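Local coordinates for dehydroquinate synthase (Thermus thermophilus, PDB 1UJN), which probably converts 3-deoxy-D-arabino-heptulosonate 7-phosphate to 3-dehydroquinate with release of phosphate, the second step of the chorismate pathway, using NAD and a divalent metal, at residues 12-25 and 148-160. Residues are numbered along the deposited sequence; the frame is centred on the assembly and turned at random.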
loop_
_atom_site.group_PDB
_atom_site.type_symbol
_atom_site.label_atom_id
_atom_site.label_comp_id
_atom_site.label_asym_id
_atom_site.label_seq_id
_atom_site.Cartn_x
_atom_site.Cartn_y
_atom_site.Cartn_z
ATOM N N TYR A 12 -3.448 -13.714 -13.219
ATOM C CA TYR A 12 -4.774 -13.206 -13.533
ATOM C C TYR A 12 -4.934 -13.161 -15.049
ATOM O O TYR A 12 -3.954 -13.053 -15.787
ATOM C CB TYR A 12 -5.025 -11.811 -12.935
ATOM C CG TYR A 12 -4.138 -10.705 -13.462
ATOM C CD1 TYR A 12 -2.942 -10.385 -12.827
ATOM C CD2 TYR A 12 -4.517 -9.953 -14.578
ATOM C CE1 TYR A 12 -2.143 -9.330 -13.285
ATOM C CE2 TYR A 12 -3.726 -8.905 -15.050
ATOM C CZ TYR A 12 -2.542 -8.599 -14.395
ATOM O OH TYR A 12 -1.768 -7.556 -14.847
ATOM N N PRO A 13 -6.175 -13.273 -15.529
ATOM C CA PRO A 13 -6.492 -13.247 -16.957
ATOM C C PRO A 13 -6.783 -11.840 -17.471
ATOM O O PRO A 13 -7.230 -10.974 -16.718
ATOM C CB PRO A 13 -7.730 -14.120 -17.033
ATOM C CG PRO A 13 -8.467 -13.677 -15.789
ATOM C CD PRO A 13 -7.366 -13.646 -14.738
ATOM N N ILE A 14 -6.530 -11.636 -18.759
ATOM C CA ILE A 14 -6.812 -10.368 -19.422
ATOM C C ILE A 14 -7.641 -10.763 -20.638
ATOM O O ILE A 14 -7.158 -11.481 -21.517
ATOM C CB ILE A 14 -5.529 -9.655 -19.916
ATOM C CG1 ILE A 14 -4.678 -9.202 -18.726
ATOM C CG2 ILE A 14 -5.912 -8.463 -20.791
ATOM C CD1 ILE A 14 -3.307 -8.660 -19.121
ATOM N N LEU A 15 -8.891 -10.317 -20.673
ATOM C CA LEU A 15 -9.783 -10.633 -21.789
ATOM C C LEU A 15 -9.954 -9.405 -22.662
ATOM O O LEU A 15 -10.154 -8.303 -22.157
ATOM C CB LEU A 15 -11.164 -11.061 -21.278
ATOM C CG LEU A 15 -11.340 -12.460 -20.679
ATOM C CD1 LEU A 15 -11.202 -13.513 -21.777
ATOM C CD2 LEU A 15 -10.309 -12.677 -19.581
ATOM N N VAL A 16 -9.885 -9.598 -23.977
ATOM C CA VAL A 16 -10.059 -8.494 -24.914
ATOM C C VAL A 16 -10.993 -8.968 -26.027
ATOM O O VAL A 16 -10.684 -9.924 -26.729
ATOM C CB VAL A 16 -8.711 -8.069 -25.540
ATOM C CG1 VAL A 16 -8.917 -6.853 -26.439
ATOM C CG2 VAL A 16 -7.697 -7.757 -24.440
ATOM N N GLY A 17 -12.140 -8.312 -26.168
ATOM C CA GLY A 17 -13.078 -8.704 -27.206
ATOM C C GLY A 17 -14.467 -8.155 -26.963
ATOM O O GLY A 17 -14.647 -7.236 -26.166
ATOM N N GLU A 18 -15.457 -8.703 -27.661
ATOM C CA GLU A 18 -16.831 -8.251 -27.489
ATOM C C GLU A 18 -17.596 -9.283 -26.682
ATOM O O GLU A 18 -17.702 -10.444 -27.077
ATOM C CB GLU A 18 -17.495 -8.029 -28.850
ATOM C CG GLU A 18 -16.911 -6.847 -29.612
ATOM C CD GLU A 18 -17.593 -6.605 -30.945
ATOM O OE1 GLU A 18 -18.843 -6.575 -30.981
ATOM O OE2 GLU A 18 -16.875 -6.432 -31.953
ATOM N N GLY A 19 -18.115 -8.850 -25.540
ATOM C CA GLY A 19 -18.855 -9.742 -24.672
ATOM C C GLY A 19 -17.966 -10.256 -23.557
ATOM O O GLY A 19 -18.109 -11.393 -23.120
ATOM N N VAL A 20 -17.038 -9.426 -23.097
ATOM C CA VAL A 20 -16.139 -9.841 -22.021
ATOM C C VAL A 20 -16.845 -10.086 -20.680
ATOM O O VAL A 20 -16.370 -10.877 -19.866
ATOM C CB VAL A 20 -14.997 -8.814 -21.810
ATOM C CG1 VAL A 20 -14.178 -8.690 -23.088
ATOM C CG2 VAL A 20 -15.563 -7.458 -21.397
ATOM N N LEU A 21 -17.974 -9.425 -20.446
ATOM C CA LEU A 21 -18.696 -9.613 -19.184
ATOM C C LEU A 21 -19.092 -11.059 -18.911
ATOM O O LEU A 21 -19.133 -11.488 -17.757
ATOM C CB LEU A 21 -19.946 -8.731 -19.138
ATOM C CG LEU A 21 -19.728 -7.272 -18.737
ATOM C CD1 LEU A 21 -21.049 -6.528 -18.800
ATOM C CD2 LEU A 21 -19.151 -7.199 -17.324
ATOM N N LYS A 22 -19.381 -11.813 -19.968
ATOM C CA LYS A 22 -19.769 -13.213 -19.822
ATOM C C LYS A 22 -18.602 -14.041 -19.280
ATOM O O LYS A 22 -18.800 -15.127 -18.733
ATOM C CB LYS A 22 -20.195 -13.788 -21.176
ATOM C CG LYS A 22 -19.021 -14.285 -22.006
ATOM C CD LYS A 22 -19.451 -14.790 -23.371
ATOM C CE LYS A 22 -18.261 -14.891 -24.309
ATOM N NZ LYS A 22 -17.600 -13.572 -24.517
ATOM N N GLU A 23 -17.387 -13.527 -19.440
ATOM C CA GLU A 23 -16.187 -14.230 -18.990
ATOM C C GLU A 23 -15.762 -13.913 -17.558
ATOM O O GLU A 23 -14.814 -14.505 -17.046
ATOM C CB GLU A 23 -15.025 -13.916 -19.933
ATOM C CG GLU A 23 -15.241 -14.427 -21.347
ATOM C CD GLU A 23 -15.445 -15.927 -21.382
ATOM O OE1 GLU A 23 -14.518 -16.662 -20.982
ATOM O OE2 GLU A 23 -16.535 -16.372 -21.799
ATOM N N VAL A 24 -16.453 -12.987 -16.909
ATOM C CA VAL A 24 -16.090 -12.626 -15.542
ATOM C C VAL A 24 -16.621 -13.650 -14.550
ATOM O O VAL A 24 -17.796 -14.001 -14.589
ATOM C CB VAL A 24 -16.658 -11.241 -15.150
ATOM C CG1 VAL A 24 -16.225 -10.881 -13.731
ATOM C CG2 VAL A 24 -16.181 -10.177 -16.145
ATOM N N PRO A 25 -15.759 -14.160 -13.655
ATOM C CA PRO A 25 -16.263 -15.140 -12.685
ATOM C C PRO A 25 -17.293 -14.453 -11.781
ATOM O O PRO A 25 -17.077 -13.324 -11.333
ATOM C CB PRO A 25 -15.016 -15.525 -11.894
ATOM C CG PRO A 25 -13.899 -15.290 -12.861
ATOM C CD PRO A 25 -14.300 -14.002 -13.537
ATOM N N PHE A 148 -2.053 -5.779 -8.095
ATOM C CA PHE A 148 -2.535 -6.373 -9.333
ATOM C C PHE A 148 -4.004 -6.712 -9.324
ATOM O O PHE A 148 -4.543 -7.158 -8.315
ATOM C CB PHE A 148 -1.742 -7.640 -9.653
ATOM C CG PHE A 148 -0.270 -7.415 -9.746
ATOM C CD1 PHE A 148 0.517 -7.420 -8.608
ATOM C CD2 PHE A 148 0.323 -7.136 -10.971
ATOM C CE1 PHE A 148 1.880 -7.147 -8.681
ATOM C CE2 PHE A 148 1.690 -6.858 -11.056
ATOM C CZ PHE A 148 2.465 -6.865 -9.907
ATOM N N PRO A 149 -4.671 -6.517 -10.470
ATOM C CA PRO A 149 -6.098 -6.830 -10.555
ATOM C C PRO A 149 -6.281 -8.340 -10.533
ATOM O O PRO A 149 -5.356 -9.099 -10.838
ATOM C CB PRO A 149 -6.512 -6.212 -11.887
ATOM C CG PRO A 149 -5.287 -6.368 -12.727
ATOM C CD PRO A 149 -4.160 -6.009 -11.757
ATOM N N GLN A 150 -7.478 -8.763 -10.156
ATOM C CA GLN A 150 -7.827 -10.169 -10.096
ATOM C C GLN A 150 -8.216 -10.599 -11.508
ATOM O O GLN A 150 -8.311 -11.787 -11.811
ATOM C CB GLN A 150 -9.000 -10.330 -9.138
ATOM C CG GLN A 150 -9.373 -11.736 -8.805
ATOM C CD GLN A 150 -10.419 -11.771 -7.717
ATOM O OE1 GLN A 150 -10.110 -11.998 -6.543
ATOM N NE2 GLN A 150 -11.675 -11.576 -8.106
ATOM N N GLY A 151 -8.431 -9.608 -12.367
ATOM C CA GLY A 151 -8.797 -9.865 -13.751
ATOM C C GLY A 151 -8.959 -8.549 -14.496
ATOM O O GLY A 151 -9.266 -7.526 -13.880
ATOM N N VAL A 152 -8.737 -8.565 -15.812
ATOM C CA VAL A 152 -8.889 -7.367 -16.647
ATOM C C VAL A 152 -9.823 -7.756 -17.787
ATOM O O VAL A 152 -9.585 -8.749 -18.470
ATOM C CB VAL A 152 -7.551 -6.899 -17.246
ATOM C CG1 VAL A 152 -7.776 -5.685 -18.153
ATOM C CG2 VAL A 152 -6.582 -6.527 -16.127
ATOM N N TYR A 153 -10.877 -6.975 -17.981
ATOM C CA TYR A 153 -11.870 -7.264 -19.009
ATOM C C TYR A 153 -12.086 -6.042 -19.883
ATOM O O TYR A 153 -12.736 -5.082 -19.469
ATOM C CB TYR A 153 -13.169 -7.696 -18.322
ATOM C CG TYR A 153 -12.961 -8.934 -17.473
ATOM C CD1 TYR A 153 -13.091 -10.207 -18.026
ATOM C CD2 TYR A 153 -12.520 -8.834 -16.148
ATOM C CE1 TYR A 153 -12.778 -11.352 -17.286
ATOM C CE2 TYR A 153 -12.199 -9.973 -15.405
ATOM C CZ TYR A 153 -12.329 -11.223 -15.983
ATOM O OH TYR A 153 -11.974 -12.357 -15.283
ATOM N N ALA A 154 -11.525 -6.100 -21.091
ATOM C CA ALA A 154 -11.591 -5.012 -22.065
ATOM C C ALA A 154 -12.683 -5.235 -23.098
ATOM O O ALA A 154 -12.509 -6.001 -24.050
ATOM C CB ALA A 154 -10.240 -4.857 -22.767
ATOM N N GLU A 155 -13.805 -4.558 -22.890
ATOM C CA GLU A 155 -14.957 -4.645 -23.776
ATOM C C GLU A 155 -14.732 -3.666 -24.915
ATOM O O GLU A 155 -14.839 -2.459 -24.726
ATOM C CB GLU A 155 -16.223 -4.269 -23.009
ATOM C CG GLU A 155 -17.476 -4.216 -23.864
ATOM C CD GLU A 155 -17.670 -5.477 -24.669
ATOM O OE1 GLU A 155 -17.776 -6.567 -24.063
ATOM O OE2 GLU A 155 -17.711 -5.378 -25.914
ATOM N N LEU A 156 -14.425 -4.188 -26.095
ATOM C CA LEU A 156 -14.162 -3.336 -27.247
ATOM C C LEU A 156 -15.352 -2.455 -27.638
ATOM O O LEU A 156 -15.169 -1.374 -28.185
ATOM C CB LEU A 156 -13.702 -4.197 -28.430
ATOM C CG LEU A 156 -12.439 -5.012 -28.116
ATOM C CD1 LEU A 156 -12.036 -5.850 -29.321
ATOM C CD2 LEU A 156 -11.306 -4.071 -27.721
ATOM N N ARG A 157 -16.570 -2.901 -27.346
ATOM C CA ARG A 157 -17.719 -2.086 -27.693
ATOM C C ARG A 157 -17.669 -0.754 -26.958
ATOM O O ARG A 157 -18.290 0.225 -27.348
ATOM C CB ARG A 157 -18.983 -2.852 -27.302
ATOM C CG ARG A 157 -20.258 -2.095 -27.671
ATOM C CD ARG A 157 -21.506 -2.977 -27.549
ATOM N NE ARG A 157 -21.460 -3.768 -26.316
ATOM C CZ ARG A 157 -21.956 -3.201 -25.200
ATOM N NH1 ARG A 157 -22.464 -1.981 -25.244
ATOM N NH2 ARG A 157 -21.936 -3.879 -24.048
ATOM N N ALA A 158 -16.875 -0.694 -25.891
ATOM C CA ALA A 158 -16.727 0.538 -25.127
ATOM C C ALA A 158 -15.792 1.559 -25.781
ATOM O O ALA A 158 -15.872 2.749 -25.487
ATOM C CB ALA A 158 -16.239 0.215 -23.713
ATOM N N LEU A 159 -14.911 1.099 -26.665
ATOM C CA LEU A 159 -13.961 1.989 -27.338
ATOM C C LEU A 159 -14.569 2.835 -28.453
ATOM O O LEU A 159 -13.945 3.781 -28.934
ATOM C CB LEU A 159 -12.810 1.180 -27.934
ATOM C CG LEU A 159 -11.904 0.387 -26.997
ATOM C CD1 LEU A 159 -10.916 -0.426 -27.820
ATOM C CD2 LEU A 159 -11.183 1.337 -26.063
ATOM N N LYS A 160 -15.781 2.493 -28.869
ATOM C CA LYS A 160 -16.434 3.212 -29.954
ATOM C C LYS A 160 -16.810 4.660 -29.642
ATOM O O LYS A 160 -16.882 5.492 -30.544
ATOM C CB LYS A 160 -17.654 2.413 -30.413
ATOM C CG LYS A 160 -17.262 1.035 -30.951
ATOM C CD LYS A 160 -18.452 0.203 -31.391
ATOM C CE LYS A 160 -18.056 -1.263 -31.512
ATOM N NZ LYS A 160 -19.231 -2.182 -31.475
HETATM O O HOH W 1 -19.243 -6.893 -21.986
HETATM O O HOH W 2 -12.178 -14.796 -16.457
#
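Over one face of the Y153 ring sits the methyl CG2 of V24, 3.6 Å from the ring centroid and almost on the ring normal, a CH-pi contact. The ring belongs to one of two neighbouring parallel strands, 12-17 and 151-155, which illustrate how the mixed sheet of the N-terminal half of a dehydroquinate synthase, the half that probably binds NAD, brings distant sequence together. L15 runs alongside the same ring, its CD2 reaching CE1 obliquely, while at the edge, in the ring plane, a water links Y153 OH to E23 O. The Y12 ring receives P149 over one face, with CG offset toward the rim and 4.0 Å from the centroid, and V152 CG2 approaches it obliquely; Y12 OH is hydrogen-bonded to S127 O. The strand directions differ by 2°, and five backbone bonds alternate from V152 N to P13 O through to L156 N to G17 O. I14, V16, V152 and A154 share one face, with I14 CG1 lying beside V152 CB; L15, Y153 and E155 occupy the other. Strand 2-6 pairs with the far side of 12-17, and strand 112-117 lies beyond 151-155. Past the strand, the chain from G17 turns back over the L15 face and wraps around E155. With CG anti to the backbone N (chi1 175°) and a bend at chi2, the E155 carboxylate reaches this turn. OE2 accepts R157 N on its anti side, while a water donates to OE1. E155 OE1 also accepts two backbone amides: V20 N at 3.1 Å, nearly along the C-O axis, and G19 N at 2.7 Å, on the syn lone pair.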